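3-oxoacyl-[acyl-carrier-protein] synthase, mitochondrial (Arabidopsis thaliana, PDB 2IX4) catalyses the condensation steps of mitochondrial fatty acid synthesis, lengthening an acyl chain by two carbons taken from malonyl-ACP. Local coordinates at residues Arg237-Asp242 with Ala319-Thr324. Sequence-based numbering, arbitrary orientation. Where two conformers were deposited one is given.
Sequences RPFDCD and AHATST. With K (potassium ion), chain D.
With OG of Ser323 swung anti to its own backbone nitrogen (chi1 -166°), the hydroxyl faces Arg237, while Phe239 holds CG anti to its carbonyl carbon (chi1 -58°), which carries the ring back to Ala319 and Ala321. The Ser323 hydroxyl takes the amide hydrogen of Arg237, N to OG 2.8 Å with an N-H...OG angle of 158°, the hydrogen bond that joins the two loops. The rest is mostly van der Waals packing. The methyl of Ala321 sits over one face of the Phe239 ring toward its rim, a CH-pi contact with CB 3.9 Å from the centroid, whereas Ala319 CB meets the ring edge, 3.8 Å from CZ. Pro238 fills in alongside, its CB 3.7 Å from Ala321 O and 4.1 Å from Ala321 CB. Without the ring, as with an alanine at Phe239, both methyls would probably lose their aromatic partner and a gap open beside the loop of His320. Asp240 OD2 takes Arg237 NH1 across the type II turn from Arg237 to Asp240, a salt bridge of 2.9 Å that probably helps hold its shape, and, from the opposite face of the carboxylate, the amide of Asp242 just after it, closing an Asx turn. Just before the predicted catalytic His320, Ala319 O lies 3.3 Å from the potassium ion, which Asn318, Glu368, Ser414 and Asn415 also bind. One near-straight hydrogen bond and ring-methyl packing thus join the turn to the histidine loop of this ketosynthase.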
# COMPACT_ATOMS: atom_id res chain seq x y z
N ARG A 237 -24.46 -12.07 7.84
CA ARG A 237 -25.72 -12.14 7.12
C ARG A 237 -25.92 -10.92 6.22
O ARG A 237 -26.75 -10.06 6.52
CB ARG A 237 -26.89 -12.30 8.10
CG ARG A 237 -26.86 -11.34 9.28
CD ARG A 237 -28.00 -11.59 10.26
NE ARG A 237 -27.93 -12.95 10.79
CZ ARG A 237 -28.92 -13.84 10.72
NH1 ARG A 237 -30.08 -13.53 10.16
NH2 ARG A 237 -28.73 -15.04 11.24
N PRO A 238 -25.17 -10.84 5.10
CA PRO A 238 -25.28 -9.69 4.22
C PRO A 238 -26.72 -9.51 3.71
O PRO A 238 -27.37 -10.48 3.35
CB PRO A 238 -24.35 -10.04 3.06
CG PRO A 238 -23.38 -11.02 3.63
CD PRO A 238 -24.18 -11.82 4.61
N PHE A 239 -27.19 -8.26 3.71
CA PHE A 239 -28.53 -7.87 3.23
C PHE A 239 -29.72 -8.29 4.12
O PHE A 239 -30.87 -7.99 3.79
CB PHE A 239 -28.77 -8.35 1.78
CG PHE A 239 -27.76 -7.84 0.77
CD1 PHE A 239 -27.04 -8.74 -0.01
CD2 PHE A 239 -27.56 -6.48 0.58
CE1 PHE A 239 -26.12 -8.29 -0.96
CE2 PHE A 239 -26.64 -6.02 -0.36
CZ PHE A 239 -25.92 -6.93 -1.13
N ASP A 240 -29.44 -8.97 5.23
CA ASP A 240 -30.48 -9.41 6.17
C ASP A 240 -30.84 -8.31 7.16
O ASP A 240 -29.98 -7.53 7.56
CB ASP A 240 -30.04 -10.67 6.93
CG ASP A 240 -31.15 -11.27 7.77
OD1 ASP A 240 -32.04 -11.93 7.20
OD2 ASP A 240 -31.13 -11.07 9.01
N CYS A 241 -32.11 -8.25 7.56
CA CYS A 241 -32.59 -7.23 8.50
C CYS A 241 -31.91 -7.26 9.87
O CYS A 241 -31.84 -6.24 10.56
CB CYS A 241 -34.11 -7.34 8.68
SG CYS A 241 -35.07 -6.66 7.31
N ASP A 242 -31.40 -8.43 10.25
CA ASP A 242 -30.78 -8.60 11.57
C ASP A 242 -29.25 -8.54 11.60
O ASP A 242 -28.65 -8.88 12.61
CB ASP A 242 -31.29 -9.88 12.23
CG ASP A 242 -32.46 -9.62 13.15
OD1 ASP A 242 -32.22 -9.08 14.26
OD2 ASP A 242 -33.60 -9.94 12.77
N ALA A 319 -21.33 -8.47 -4.60
CA ALA A 319 -21.40 -7.26 -3.79
C ALA A 319 -20.34 -7.24 -2.70
O ALA A 319 -19.85 -8.29 -2.28
CB ALA A 319 -22.79 -7.10 -3.19
N HIS A 320 -19.97 -6.04 -2.25
CA HIS A 320 -19.03 -5.91 -1.13
C HIS A 320 -19.70 -6.30 0.18
O HIS A 320 -19.06 -6.90 1.05
CB HIS A 320 -18.45 -4.49 -1.04
CG HIS A 320 -17.46 -4.31 0.07
ND1 HIS A 320 -16.26 -4.99 0.11
CD2 HIS A 320 -17.50 -3.55 1.19
CE1 HIS A 320 -15.60 -4.65 1.20
NE2 HIS A 320 -16.33 -3.78 1.88
N ALA A 321 -20.99 -5.96 0.28
CA ALA A 321 -21.82 -6.15 1.48
C ALA A 321 -21.22 -7.06 2.55
O ALA A 321 -21.14 -8.28 2.38
CB ALA A 321 -23.22 -6.63 1.08
N THR A 322 -20.83 -6.43 3.65
CA THR A 322 -20.07 -7.06 4.73
C THR A 322 -20.95 -7.54 5.89
O THR A 322 -20.43 -8.12 6.85
CB THR A 322 -19.01 -6.09 5.29
OG1 THR A 322 -19.66 -4.93 5.82
CG2 THR A 322 -18.03 -5.67 4.21
N SER A 323 -22.26 -7.30 5.79
CA SER A 323 -23.23 -7.59 6.87
C SER A 323 -23.33 -6.43 7.87
O SER A 323 -23.43 -6.64 9.08
CB SER A 323 -22.93 -8.92 7.58
OG SER A 323 -24.03 -9.33 8.38
N THR A 324 -23.30 -5.21 7.34
CA THR A 324 -23.42 -4.00 8.16
C THR A 324 -24.69 -3.25 7.80
O THR A 324 -25.00 -3.07 6.62
CB THR A 324 -22.19 -3.08 7.99
OG1 THR A 324 -22.05 -2.71 6.61
CG2 THR A 324 -20.93 -3.79 8.44
K K D . -17.01 -8.13 -3.89